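KLLA0E02245p (Kluyveromyces lactis, PDB 4GPS) hydrolyses NAD caps and m7G-type caps from the 5' ends of RNAs and degrades RNA as a 5'-3' exoribonuclease, with divalent metal as cofactor. Local coordinates at residues A[80-85]-A[318-323]; A[184-189]-A[311-316]; A[192-197]-A[307-312]; A[352-357]-A[367-372]. All blocks are in the same frame, centred on the assembly; numbering follows the deposited sequence.

Contact 1: A[80-85]-A[318-323]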
loop_
_atom_site.group_PDB
_atom_site.type_symbol
_atom_site.label_atom_id
_atom_site.label_comp_id
_atom_site.label_asym_id
_atom_site.label_seq_id
_atom_site.Cartn_x
_atom_site.Cartn_y
_atom_site.Cartn_z
ATOM N N PRO A 80 -14.737 -0.644 -5.843
ATOM C CA PRO A 80 -15.021 -1.732 -4.913
ATOM C C PRO A 80 -14.140 -1.521 -3.680
ATOM O O PRO A 80 -13.231 -0.688 -3.695
ATOM C CB PRO A 80 -14.624 -2.978 -5.719
ATOM C CG PRO A 80 -13.507 -2.473 -6.550
ATOM C CD PRO A 80 -14.066 -1.157 -7.046
ATOM N N LYS A 81 -14.421 -2.225 -2.595
ATOM C CA LYS A 81 -13.567 -2.092 -1.412
ATOM C C LYS A 81 -12.771 -3.398 -1.285
ATOM O O LYS A 81 -13.317 -4.470 -1.510
ATOM C CB LYS A 81 -14.403 -1.829 -0.154
ATOM C CG LYS A 81 -14.632 -0.344 0.124
ATOM C CD LYS A 81 -15.361 -0.156 1.466
ATOM C CE LYS A 81 -16.041 1.229 1.598
ATOM N NZ LYS A 81 -15.068 2.368 1.751
ATOM N N LEU A 82 -11.484 -3.311 -0.965
ATOM C CA LEU A 82 -10.696 -4.526 -0.839
ATOM C C LEU A 82 -10.999 -5.213 0.485
ATOM O O LEU A 82 -11.106 -6.442 0.552
ATOM C CB LEU A 82 -9.208 -4.214 -0.958
ATOM C CG LEU A 82 -8.806 -3.683 -2.338
ATOM C CD1 LEU A 82 -7.320 -3.313 -2.336
ATOM C CD2 LEU A 82 -9.113 -4.736 -3.425
ATOM N N LEU A 83 -11.176 -4.413 1.527
ATOM C CA LEU A 83 -11.467 -4.934 2.865
ATOM C C LEU A 83 -12.807 -4.419 3.350
ATOM O O LEU A 83 -13.253 -3.363 2.930
ATOM C CB LEU A 83 -10.362 -4.502 3.841
ATOM C CG LEU A 83 -8.985 -5.103 3.534
ATOM C CD1 LEU A 83 -7.916 -4.439 4.396
ATOM C CD2 LEU A 83 -9.042 -6.646 3.752
ATOM N N THR A 84 -13.475 -5.177 4.207
ATOM C CA THR A 84 -14.752 -4.723 4.753
ATOM C C THR A 84 -14.567 -4.466 6.260
ATOM O O THR A 84 -13.782 -5.144 6.921
ATOM C CB THR A 84 -15.886 -5.761 4.472
ATOM O OG1 THR A 84 -15.438 -7.070 4.813
ATOM C CG2 THR A 84 -16.224 -5.798 2.998
ATOM N N ASP A 85 -15.267 -3.471 6.796
ATOM C CA ASP A 85 -15.173 -3.113 8.220
ATOM C C ASP A 85 -13.750 -2.719 8.536
ATOM O O ASP A 85 -13.227 -3.007 9.589
ATOM C CB ASP A 85 -15.586 -4.272 9.150
ATOM C CG ASP A 85 -17.072 -4.649 9.013
ATOM O OD1 ASP A 85 -17.894 -3.789 8.569
ATOM O OD2 ASP A 85 -17.414 -5.810 9.365
ATOM N N THR A 318 -4.306 3.193 -1.219
ATOM C CA THR A 318 -5.245 3.915 -0.384
ATOM C C THR A 318 -6.490 3.099 -0.115
ATOM O O THR A 318 -7.080 3.194 0.971
ATOM C CB THR A 318 -5.623 5.281 -0.970
ATOM O OG1 THR A 318 -6.011 5.138 -2.327
ATOM C CG2 THR A 318 -4.426 6.240 -0.876
ATOM N N ASN A 319 -6.863 2.250 -1.068
ATOM C CA ASN A 319 -8.050 1.437 -0.863
ATOM C C ASN A 319 -7.937 0.458 0.301
ATOM O O ASN A 319 -8.949 0.029 0.831
ATOM C CB ASN A 319 -8.423 0.673 -2.122
ATOM C CG ASN A 319 -9.850 0.211 -2.090
ATOM O OD1 ASN A 319 -10.127 -0.951 -1.904
ATOM N ND2 ASN A 319 -10.769 1.146 -2.238
ATOM N N LEU A 320 -6.718 0.091 0.695
ATOM C CA LEU A 320 -6.535 -0.817 1.839
ATOM C C LEU A 320 -6.743 -0.108 3.201
ATOM O O LEU A 320 -6.721 -0.744 4.262
ATOM C CB LEU A 320 -5.128 -1.446 1.809
ATOM C CG LEU A 320 -4.876 -2.566 0.809
ATOM C CD1 LEU A 320 -3.416 -2.640 0.657
ATOM C CD2 LEU A 320 -5.481 -3.920 1.264
ATOM N N LEU A 321 -6.933 1.199 3.181
ATOM C CA LEU A 321 -7.140 1.948 4.421
ATOM C C LEU A 321 -8.595 2.357 4.592
ATOM O O LEU A 321 -9.378 2.379 3.635
ATOM C CB LEU A 321 -6.296 3.223 4.434
ATOM C CG LEU A 321 -4.812 3.010 4.158
ATOM C CD1 LEU A 321 -4.134 4.355 4.024
ATOM C CD2 LEU A 321 -4.206 2.204 5.286
ATOM N N PRO A 322 -8.979 2.673 5.827
ATOM C CA PRO A 322 -10.340 3.104 6.160
ATOM C C PRO A 322 -10.679 4.457 5.482
ATOM O O PRO A 322 -11.669 4.571 4.759
ATOM C CB PRO A 322 -10.287 3.245 7.671
ATOM C CG PRO A 322 -9.236 2.275 8.080
ATOM C CD PRO A 322 -8.196 2.369 7.037
ATOM N N LYS A 323 -9.849 5.472 5.715
ATOM C CA LYS A 323 -10.072 6.829 5.182
ATOM C C LYS A 323 -8.714 7.312 4.706
ATOM O O LYS A 323 -7.744 7.203 5.440
ATOM C CB LYS A 323 -10.536 7.793 6.302
ATOM C CG LYS A 323 -9.340 8.189 7.296
ATOM C CD LYS A 323 -9.686 9.036 8.569
ATOM C CE LYS A 323 -8.417 9.225 9.464
ATOM N NZ LYS A 323 -8.578 10.131 10.671
HETATM O O HOH W 1 -11.039 -1.517 1.595
#
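The flat amide of Asn319 takes Leu82 N and Leu82 CG at its oxygen end, both close to the amide plane, whereas Pro80 O stands clearly off that plane near the nitrogen. This joins the C-terminal part of helix 305-319, in the PD-(D/E)XK nuclease fold of the DXO/Dom3Z family, to the loop leading into strand 86-95. Leu82 N donates to Asn319 OD1 at 2.9 Å, approaching almost along the C=O axis, though the N-H itself points off line (138°). With CG anti to its own backbone N (chi1 -161°), the asparagine stretches to the loop and presents its oxygen to that N-H, Asn319 ND2 adding only a weak, bent bond to Pro80 O (3.4 Å). The Leu82 side chain presses on the same oxygen: Leu82 CG lies 3.1 Å from Asn319 OD1, a tight fit. Past the amide the contact turns apolar, with Leu82 CD1 4.1 Å from Leu320 CG and Leu83 CD1 4.0 Å from Leu320 CD2. The Leu320 side chain is about 8 Å from that of the metal ligand Glu293, so this packing lies near the metal site. A water completes the join, accepting from Leu83 N at 2.9 Å and donating to Asn319 O at 2.7 Å.

Contact 2: A[184-189]-A[311-316]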
loop_
_atom_site.group_PDB
_atom_site.type_symbol
_atom_site.label_atom_id
_atom_site.label_comp_id
_atom_site.label_asym_id
_atom_site.label_seq_id
_atom_site.Cartn_x
_atom_site.Cartn_y
_atom_site.Cartn_z
ATOM N N HIS A 184 3.824 -5.304 1.530
ATOM C CA HIS A 184 3.740 -6.689 1.065
ATOM C C HIS A 184 2.360 -7.106 0.627
ATOM O O HIS A 184 2.242 -8.011 -0.198
ATOM C CB HIS A 184 4.244 -7.672 2.112
ATOM C CG HIS A 184 5.636 -7.392 2.560
ATOM N ND1 HIS A 184 6.648 -7.080 1.677
ATOM C CD2 HIS A 184 6.173 -7.306 3.799
ATOM C CE1 HIS A 184 7.748 -6.803 2.354
ATOM N NE2 HIS A 184 7.486 -6.931 3.643
ATOM N N ILE A 185 1.317 -6.479 1.179
ATOM C CA ILE A 185 -0.015 -6.837 0.751
ATOM C C ILE A 185 -0.119 -6.240 -0.659
ATOM O O ILE A 185 -0.541 -6.898 -1.599
ATOM C CB ILE A 185 -1.121 -6.282 1.704
ATOM C CG1 ILE A 185 -0.935 -6.827 3.139
ATOM C CG2 ILE A 185 -2.465 -6.731 1.209
ATOM C CD1 ILE A 185 -0.874 -8.351 3.181
ATOM N N ILE A 186 0.306 -5.004 -0.826
ATOM C CA ILE A 186 0.269 -4.440 -2.148
ATOM C C ILE A 186 1.059 -5.351 -3.138
ATOM O O ILE A 186 0.551 -5.668 -4.225
ATOM C CB ILE A 186 0.842 -2.994 -2.156
ATOM C CG1 ILE A 186 -0.089 -2.078 -1.379
ATOM C CG2 ILE A 186 0.975 -2.456 -3.595
ATOM C CD1 ILE A 186 0.607 -0.841 -0.852
ATOM N N ASP A 187 2.267 -5.794 -2.768
ATOM C CA ASP A 187 3.061 -6.628 -3.680
ATOM C C ASP A 187 2.301 -7.876 -4.121
ATOM O O ASP A 187 2.341 -8.249 -5.289
ATOM C CB ASP A 187 4.396 -7.119 -3.067
ATOM C CG ASP A 187 5.423 -6.003 -2.847
ATOM O OD1 ASP A 187 5.508 -5.055 -3.671
ATOM O OD2 ASP A 187 6.164 -6.099 -1.831
ATOM N N ILE A 188 1.641 -8.533 -3.176
ATOM C CA ILE A 188 0.910 -9.734 -3.478
ATOM C C ILE A 188 -0.263 -9.458 -4.412
ATOM O O ILE A 188 -0.506 -10.238 -5.311
ATOM C CB ILE A 188 0.387 -10.384 -2.196
ATOM C CG1 ILE A 188 1.556 -10.972 -1.415
ATOM C CG2 ILE A 188 -0.702 -11.429 -2.546
ATOM C CD1 ILE A 188 1.282 -11.114 0.085
ATOM N N ILE A 189 -0.978 -8.352 -4.214
ATOM C CA ILE A 189 -2.108 -8.055 -5.073
ATOM C C ILE A 189 -1.609 -7.685 -6.477
ATOM O O ILE A 189 -2.297 -7.936 -7.474
ATOM C CB ILE A 189 -2.957 -6.889 -4.490
ATOM C CG1 ILE A 189 -3.552 -7.313 -3.156
ATOM C CG2 ILE A 189 -4.096 -6.505 -5.435
ATOM C CD1 ILE A 189 -3.950 -6.103 -2.270
ATOM N N LEU A 311 -0.579 3.940 -11.054
ATOM C CA LEU A 311 -1.949 4.337 -10.726
ATOM C C LEU A 311 -2.677 3.181 -10.026
ATOM O O LEU A 311 -3.323 3.389 -8.998
ATOM C CB LEU A 311 -2.705 4.759 -11.989
ATOM C CG LEU A 311 -2.169 6.057 -12.619
ATOM C CD1 LEU A 311 -2.653 6.146 -14.037
ATOM C CD2 LEU A 311 -2.615 7.287 -11.814
ATOM N N LEU A 312 -2.540 1.959 -10.542
ATOM C CA LEU A 312 -3.205 0.824 -9.908
ATOM C C LEU A 312 -2.657 0.605 -8.496
ATOM O O LEU A 312 -3.408 0.380 -7.550
ATOM C CB LEU A 312 -3.024 -0.452 -10.747
ATOM C CG LEU A 312 -3.575 -1.765 -10.169
ATOM C CD1 LEU A 312 -5.110 -1.639 -10.047
ATOM C CD2 LEU A 312 -3.154 -2.975 -11.039
ATOM N N ARG A 313 -1.343 0.704 -8.348
ATOM C CA ARG A 313 -0.707 0.490 -7.061
ATOM C C ARG A 313 -1.205 1.530 -6.062
ATOM O O ARG A 313 -1.505 1.227 -4.912
ATOM C CB ARG A 313 0.814 0.564 -7.243
ATOM C CG ARG A 313 1.590 -0.389 -6.355
ATOM C CD ARG A 313 3.079 -0.455 -6.693
ATOM N NE ARG A 313 3.680 -1.603 -6.011
ATOM C CZ ARG A 313 3.909 -1.616 -4.713
ATOM N NH1 ARG A 313 3.610 -0.550 -4.008
ATOM N NH2 ARG A 313 4.352 -2.698 -4.108
ATOM N N MET A 314 -1.327 2.753 -6.549
ATOM C CA MET A 314 -1.780 3.911 -5.782
ATOM C C MET A 314 -3.205 3.606 -5.263
ATOM O O MET A 314 -3.529 3.790 -4.082
ATOM C CB MET A 314 -1.817 5.099 -6.744
ATOM C CG MET A 314 -1.536 6.424 -6.200
ATOM S SD MET A 314 -1.307 7.638 -7.548
ATOM C CE MET A 314 0.466 7.378 -7.946
ATOM N N TRP A 315 -4.059 3.170 -6.178
ATOM C CA TRP A 315 -5.408 2.819 -5.831
ATOM C C TRP A 315 -5.391 1.710 -4.765
ATOM O O TRP A 315 -6.086 1.831 -3.760
ATOM C CB TRP A 315 -6.150 2.328 -7.077
ATOM C CG TRP A 315 -7.528 1.790 -6.780
ATOM C CD1 TRP A 315 -8.673 2.522 -6.546
ATOM C CD2 TRP A 315 -7.887 0.422 -6.603
ATOM N NE1 TRP A 315 -9.707 1.691 -6.229
ATOM C CE2 TRP A 315 -9.260 0.394 -6.254
ATOM C CE3 TRP A 315 -7.182 -0.793 -6.695
ATOM C CZ2 TRP A 315 -9.948 -0.807 -6.004
ATOM C CZ3 TRP A 315 -7.869 -1.990 -6.440
ATOM C CH2 TRP A 315 -9.237 -1.981 -6.098
ATOM N N ILE A 316 -4.622 0.631 -4.971
ATOM C CA ILE A 316 -4.598 -0.454 -3.979
ATOM C C ILE A 316 -4.103 0.086 -2.656
ATOM O O ILE A 316 -4.623 -0.266 -1.603
ATOM C CB ILE A 316 -3.657 -1.572 -4.364
ATOM C CG1 ILE A 316 -4.113 -2.193 -5.684
ATOM C CG2 ILE A 316 -3.603 -2.615 -3.236
ATOM C CD1 ILE A 316 -3.050 -3.037 -6.325
#
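Arg313 reaches from helix 305-319 to helix 182-190 and meets two consecutive residues there in different ways. Asp187 OD1 lies at the guanidinium edge, 2.7 Å from Arg313 NH2, in a salt bridge whose hydrogen bond is weak because the N-H is bent well off line (117°). The carboxylate and guanidinium planes stand 58° apart, so the two groups do not form a flat paired bridge. Over the centre of one guanidinium face sits the methyl Ile186 CG2, only 3.3 Å from Arg313 CZ, which limits how the group can tilt. Deeper in, Ile316 CG2 touches both Ile189 CD1 (3.6 Å) and Ile186 CG1 (4.0 Å), and Ile316 CD1 reaches Ile189 CG2 at 3.7 Å. Two helices of the nuclease fold thus pack through isoleucines, their short segments' axes 10.3 Å apart and crossing at 130°, with the salt bridge at the edge. Arg313 NH1 also bonds a citrate, and the arginine side chain is about 6 Å from that of Lys295, a probable substrate-binding residue, consistent with the rim of an anion-accepting pocket. Helix 370-393 and strand 198-204 pack against helix 182-190, and helix 346-353 covers Leu311 and Trp315 of its partner.

Contact 3: A[192-197]-A[307-312]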
loop_
_atom_site.group_PDB
_atom_site.type_symbol
_atom_site.label_atom_id
_atom_site.label_comp_id
_atom_site.label_asym_id
_atom_site.label_seq_id
_atom_site.Cartn_x
_atom_site.Cartn_y
_atom_site.Cartn_z
ATOM N N PRO A 192 -0.344 -10.181 -10.736
ATOM C CA PRO A 192 -0.772 -10.267 -12.142
ATOM C C PRO A 192 -0.565 -9.034 -12.993
ATOM O O PRO A 192 -0.799 -9.054 -14.208
ATOM C CB PRO A 192 -2.249 -10.660 -12.053
ATOM C CG PRO A 192 -2.666 -10.265 -10.699
ATOM C CD PRO A 192 -1.464 -10.428 -9.810
ATOM N N PHE A 193 -0.107 -7.953 -12.386
ATOM C CA PHE A 193 0.081 -6.764 -13.182
ATOM C C PHE A 193 1.556 -6.429 -13.403
ATOM O O PHE A 193 1.873 -5.404 -14.006
ATOM C CB PHE A 193 -0.697 -5.598 -12.548
ATOM C CG PHE A 193 -2.098 -5.964 -12.149
ATOM C CD1 PHE A 193 -2.371 -6.453 -10.866
ATOM C CD2 PHE A 193 -3.123 -5.914 -13.062
ATOM C CE1 PHE A 193 -3.638 -6.893 -10.503
ATOM C CE2 PHE A 193 -4.411 -6.356 -12.715
ATOM C CZ PHE A 193 -4.665 -6.846 -11.433
ATOM N N LEU A 194 2.446 -7.317 -12.950
ATOM C CA LEU A 194 3.891 -7.108 -13.081
ATOM C C LEU A 194 4.618 -8.139 -13.954
ATOM O O LEU A 194 4.137 -9.247 -14.197
ATOM C CB LEU A 194 4.554 -7.120 -11.709
ATOM C CG LEU A 194 4.125 -6.048 -10.715
ATOM C CD1 LEU A 194 4.743 -6.365 -9.354
ATOM C CD2 LEU A 194 4.522 -4.667 -11.234
ATOM N N ASP A 195 5.811 -7.754 -14.388
ATOM C CA ASP A 195 6.665 -8.577 -15.215
ATOM C C ASP A 195 7.821 -9.147 -14.395
ATOM O O ASP A 195 8.764 -9.695 -14.951
ATOM C CB ASP A 195 7.227 -7.729 -16.347
ATOM C CG ASP A 195 7.391 -8.516 -17.613
ATOM O OD1 ASP A 195 8.127 -8.041 -18.519
ATOM O OD2 ASP A 195 6.773 -9.611 -17.696
ATOM N N GLU A 196 7.765 -8.983 -13.076
ATOM C CA GLU A 196 8.793 -9.508 -12.174
ATOM C C GLU A 196 8.055 -10.437 -11.212
ATOM O O GLU A 196 6.848 -10.298 -11.019
ATOM C CB GLU A 196 9.460 -8.404 -11.338
ATOM C CG GLU A 196 9.803 -7.090 -12.034
ATOM C CD GLU A 196 11.021 -7.169 -12.944
ATOM O OE1 GLU A 196 11.497 -6.081 -13.340
ATOM O OE2 GLU A 196 11.499 -8.289 -13.269
ATOM N N PRO A 197 8.761 -11.405 -10.605
ATOM C CA PRO A 197 8.081 -12.311 -9.673
ATOM C C PRO A 197 8.049 -11.716 -8.261
ATOM O O PRO A 197 8.580 -10.633 -8.020
ATOM C CB PRO A 197 8.929 -13.589 -9.749
ATOM C CG PRO A 197 10.304 -13.032 -9.869
ATOM C CD PRO A 197 10.128 -11.876 -10.892
ATOM N N HIS A 307 3.041 3.829 -15.907
ATOM C CA HIS A 307 2.116 4.713 -15.233
ATOM C C HIS A 307 0.825 4.004 -14.825
ATOM O O HIS A 307 0.250 4.298 -13.773
ATOM C CB HIS A 307 1.828 5.916 -16.134
ATOM C CG HIS A 307 2.811 7.031 -15.970
ATOM N ND1 HIS A 307 2.868 8.112 -16.822
ATOM C CD2 HIS A 307 3.728 7.268 -15.003
ATOM C CE1 HIS A 307 3.772 8.972 -16.380
ATOM N NE2 HIS A 307 4.307 8.483 -15.274
ATOM N N ARG A 308 0.377 3.053 -15.635
ATOM C CA ARG A 308 -0.834 2.316 -15.307
ATOM C C ARG A 308 -0.560 1.486 -14.064
ATOM O O ARG A 308 -1.423 1.356 -13.206
ATOM C CB ARG A 308 -1.265 1.432 -16.480
ATOM C CG ARG A 308 -1.670 2.246 -17.729
ATOM C CD ARG A 308 -3.001 2.980 -17.568
ATOM N NE ARG A 308 -4.114 2.046 -17.374
ATOM C CZ ARG A 308 -4.641 1.263 -18.318
ATOM N NH1 ARG A 308 -4.180 1.282 -19.561
ATOM N NH2 ARG A 308 -5.620 0.429 -18.001
ATOM N N ARG A 309 0.653 0.939 -13.962
ATOM C CA ARG A 309 1.055 0.154 -12.791
ATOM C C ARG A 309 1.068 1.038 -11.554
ATOM O O ARG A 309 0.598 0.637 -10.488
ATOM C CB ARG A 309 2.464 -0.405 -12.967
ATOM C CG ARG A 309 2.533 -1.841 -13.319
ATOM C CD ARG A 309 3.846 -2.136 -13.988
ATOM N NE ARG A 309 3.702 -3.325 -14.803
ATOM C CZ ARG A 309 4.474 -3.638 -15.829
ATOM N NH1 ARG A 309 5.478 -2.839 -16.195
ATOM N NH2 ARG A 309 4.238 -4.763 -16.480
ATOM N N LYS A 310 1.623 2.236 -11.700
ATOM C CA LYS A 310 1.702 3.169 -10.585
ATOM C C LYS A 310 0.298 3.598 -10.113
ATOM O O LYS A 310 0.023 3.606 -8.912
ATOM C CB LYS A 310 2.557 4.392 -10.972
ATOM C CG LYS A 310 2.563 5.460 -9.929
ATOM C CD LYS A 310 3.329 6.704 -10.367
ATOM C CE LYS A 310 4.829 6.484 -10.423
ATOM N NZ LYS A 310 5.494 7.760 -10.836
ATOM N N LEU A 311 -0.579 3.940 -11.054
ATOM C CA LEU A 311 -1.949 4.337 -10.726
ATOM C C LEU A 311 -2.677 3.181 -10.026
ATOM O O LEU A 311 -3.323 3.389 -8.998
ATOM C CB LEU A 311 -2.705 4.759 -11.989
ATOM C CG LEU A 311 -2.169 6.057 -12.619
ATOM C CD1 LEU A 311 -2.653 6.146 -14.037
ATOM C CD2 LEU A 311 -2.615 7.287 -11.814
ATOM N N LEU A 312 -2.540 1.959 -10.542
ATOM C CA LEU A 312 -3.205 0.824 -9.908
ATOM C C LEU A 312 -2.657 0.605 -8.496
ATOM O O LEU A 312 -3.408 0.380 -7.550
ATOM C CB LEU A 312 -3.024 -0.452 -10.747
ATOM C CG LEU A 312 -3.575 -1.765 -10.169
ATOM C CD1 LEU A 312 -5.110 -1.639 -10.047
ATOM C CD2 LEU A 312 -3.154 -2.975 -11.039
#
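Phe193 O takes a nearly straight hydrogen bond from Arg309 NE, 2.9 Å long with an N-H...O angle of 167°. The donor lies in the carbonyl plane and the oxygen in the guanidinium plane, which helps set the turn of the guanidinium. Leu194 CD2 rests against the outstretched arginine chain, 3.8 Å from Arg309 CD. Asp195 OD1 stays 5.5 Å from Arg309 NH2, too far for contact, though the opposite charges probably attract. Next to this bond the Phe193 ring has a neighbour on each face. Leu312 CD2 stands over one face in a CH-pi contact, 3.5 Å from the ring centroid and 3.4 Å from Phe193 CG, and the CB of the preceding Pro192 lies more distantly over the rim of the opposite face. The leucine gets there because its CG is anti to the backbone N (chi1 176°), sending the branch out from the helix. Arg309 gains a cation-pi partner in Phe365. The contact thus pins the loop between helix 182-190 and strand 198-204 onto helix 305-319; Met190, near the end of helix 182-190, touches both Arg309 and Leu312, Phe193 rests on Ala373 of helix 370-393, and Leu312 packs on Ile353 of helix 346-353.

Contact 4: A[352-357]-A[367-372]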
loop_
_atom_site.group_PDB
_atom_site.type_symbol
_atom_site.label_atom_id
_atom_site.label_comp_id
_atom_site.label_asym_id
_atom_site.label_seq_id
_atom_site.Cartn_x
_atom_site.Cartn_y
_atom_site.Cartn_z
ATOM N N LYS A 352 -10.103 7.252 -12.770
ATOM C CA LYS A 352 -9.032 7.458 -13.744
ATOM C C LYS A 352 -8.581 6.100 -14.342
ATOM O O LYS A 352 -8.273 6.024 -15.531
ATOM C CB LYS A 352 -7.848 8.199 -13.078
ATOM C CG LYS A 352 -6.792 8.788 -14.033
ATOM C CD LYS A 352 -5.886 9.766 -13.276
ATOM C CE LYS A 352 -4.882 10.471 -14.193
ATOM N NZ LYS A 352 -5.523 11.251 -15.323
ATOM N N ILE A 353 -8.576 5.030 -13.543
ATOM C CA ILE A 353 -8.148 3.724 -14.065
ATOM C C ILE A 353 -9.249 2.755 -14.494
ATOM O O ILE A 353 -8.941 1.677 -15.004
ATOM C CB ILE A 353 -7.185 2.965 -13.074
ATOM C CG1 ILE A 353 -7.899 2.629 -11.772
ATOM C CG2 ILE A 353 -5.961 3.836 -12.747
ATOM C CD1 ILE A 353 -6.991 1.916 -10.801
ATOM N N ASN A 354 -10.521 3.122 -14.307
ATOM C CA ASN A 354 -11.635 2.239 -14.722
ATOM C C ASN A 354 -12.802 3.026 -15.335
ATOM O O ASN A 354 -13.573 3.670 -14.617
ATOM C CB ASN A 354 -12.135 1.407 -13.530
ATOM C CG ASN A 354 -13.158 0.350 -13.932
ATOM O OD1 ASN A 354 -12.819 -0.701 -14.491
ATOM N ND2 ASN A 354 -14.417 0.622 -13.642
ATOM N N ASN A 355 -12.885 3.011 -16.664
ATOM C CA ASN A 355 -13.944 3.689 -17.414
ATOM C C ASN A 355 -14.198 2.810 -18.603
ATOM O O ASN A 355 -13.374 1.955 -18.940
ATOM C CB ASN A 355 -13.571 5.071 -18.024
ATOM C CG ASN A 355 -12.192 5.557 -17.642
ATOM O OD1 ASN A 355 -11.923 5.875 -16.480
ATOM N ND2 ASN A 355 -11.312 5.648 -18.633
ATOM N N SER A 356 -15.320 3.078 -19.266
ATOM C CA SER A 356 -15.708 2.343 -20.466
ATOM C C SER A 356 -14.817 2.798 -21.629
ATOM O O SER A 356 -14.804 2.200 -22.705
ATOM C CB SER A 356 -17.213 2.568 -20.769
ATOM O OG SER A 356 -17.696 3.812 -20.274
ATOM N N SER A 357 -14.042 3.844 -21.377
ATOM C CA SER A 357 -13.125 4.399 -22.364
ATOM C C SER A 357 -11.664 3.921 -22.233
ATOM O O SER A 357 -11.006 3.643 -23.234
ATOM C CB SER A 357 -13.176 5.919 -22.287
ATOM O OG SER A 357 -11.938 6.480 -22.672
ATOM N N LYS A 367 -5.231 -5.729 -18.332
ATOM C CA LYS A 367 -5.523 -4.307 -18.550
ATOM C C LYS A 367 -5.552 -3.487 -17.239
ATOM O O LYS A 367 -6.286 -2.497 -17.129
ATOM C CB LYS A 367 -6.836 -4.138 -19.302
ATOM C CG LYS A 367 -6.827 -4.751 -20.682
ATOM C CD LYS A 367 -8.078 -4.383 -21.443
ATOM C CE LYS A 367 -7.947 -4.678 -22.933
ATOM N NZ LYS A 367 -9.006 -3.954 -23.702
ATOM N N PHE A 368 -4.738 -3.902 -16.261
ATOM C CA PHE A 368 -4.635 -3.209 -14.969
ATOM C C PHE A 368 -6.017 -2.812 -14.411
ATOM O O PHE A 368 -6.241 -1.693 -13.928
ATOM C CB PHE A 368 -3.758 -1.952 -15.101
ATOM C CG PHE A 368 -2.450 -2.185 -15.808
ATOM C CD1 PHE A 368 -2.339 -1.978 -17.188
ATOM C CD2 PHE A 368 -1.330 -2.625 -15.103
ATOM C CE1 PHE A 368 -1.131 -2.207 -17.855
ATOM C CE2 PHE A 368 -0.124 -2.857 -15.755
ATOM C CZ PHE A 368 -0.026 -2.646 -17.142
ATOM N N ASN A 369 -6.951 -3.745 -14.468
ATOM C CA ASN A 369 -8.286 -3.467 -13.980
ATOM C C ASN A 369 -8.342 -3.652 -12.449
ATOM O O ASN A 369 -8.088 -4.751 -11.948
ATOM C CB ASN A 369 -9.279 -4.417 -14.673
ATOM C CG ASN A 369 -10.724 -3.996 -14.483
ATOM O OD1 ASN A 369 -11.174 -3.704 -13.368
ATOM N ND2 ASN A 369 -11.467 -3.978 -15.576
ATOM N N PRO A 370 -8.701 -2.591 -11.698
ATOM C CA PRO A 370 -8.780 -2.707 -10.238
ATOM C C PRO A 370 -9.737 -3.827 -9.806
ATOM O O PRO A 370 -9.595 -4.377 -8.711
ATOM C CB PRO A 370 -9.305 -1.351 -9.785
ATOM C CG PRO A 370 -9.123 -0.466 -10.968
ATOM C CD PRO A 370 -9.252 -1.314 -12.165
ATOM N N ASN A 371 -10.713 -4.160 -10.654
ATOM C CA ASN A 371 -11.671 -5.200 -10.293
ATOM C C ASN A 371 -11.053 -6.575 -10.388
ATOM O O ASN A 371 -11.332 -7.450 -9.565
ATOM C CB ASN A 371 -12.921 -5.093 -11.144
ATOM C CG ASN A 371 -13.678 -3.815 -10.876
ATOM O OD1 ASN A 371 -13.647 -2.873 -11.692
ATOM N ND2 ASN A 371 -14.354 -3.758 -9.726
ATOM N N VAL A 372 -10.192 -6.767 -11.378
ATOM C CA VAL A 372 -9.490 -8.033 -11.503
ATOM C C VAL A 372 -8.486 -8.111 -10.331
ATOM O O VAL A 372 -8.328 -9.158 -9.729
ATOM C CB VAL A 372 -8.781 -8.103 -12.869
ATOM C CG1 VAL A 372 -7.850 -9.300 -12.938
ATOM C CG2 VAL A 372 -9.850 -8.178 -13.956
HETATM O O HOH W 2 -6.151 0.496 -15.247
#
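Ile353 holds CG1 between its backbone N and carbonyl carbon (chi1 64°), and the chain then runs straight on to bring CD1 against CG of the Pro370 ring. The two side chains run antiparallel alongside each other and fit tightly, Ile353 CD1 being 3.2 Å from Pro370 CG and Ile353 CG1 3.4 Å from that same atom. Asn354, just past the end of helix 346-353, adds a looser touch through its CB, 4.2 Å from Pro370 CD. A water joins the two backbones, donating to Ile353 O at 3.0 Å and to Phe368 O at 2.6 Å. It thereby bridges the last turn of one helix and the residues leading into the next. Asn369, just before the proline, holds the start of the helix: Asn369 OD1 accepts from Asn371 N at 2.8 Å, the donor lying in the carbonyl plane on a lone pair, while Asn369 ND2 bonds Val72 O and Tyr74 O, anchoring the amide at its other end. Trp315 of helix 305-319 packs on Pro370 as well. This is a classic helix N-cap closed by an Asx turn, with proline as the first residue of helix 370-393.

In the fold
Helix 305-319 runs through contacts 1, 2 and 3, which line up along it: its C-terminal part meets the 80-85 loop, its middle meets helix 182-190, and a part nearer its start meets the loop that follows. Contact 4 joins helices 346-353 and 370-393, which pack against the same helix through Leu311, Leu312 and Trp315. Contacts 2 and 4 are buried, 1 and 3 only partly. Contact 2, nearest the chain centre and the probable substrate site, sets a salt bridge over isoleucines; contacts 1 and 3 each bind a backbone group with a side-chain amide or guanidinium; contact 4 relies on apolar packing and water. Trp315 links contact 1 to contact 2 through Leu82.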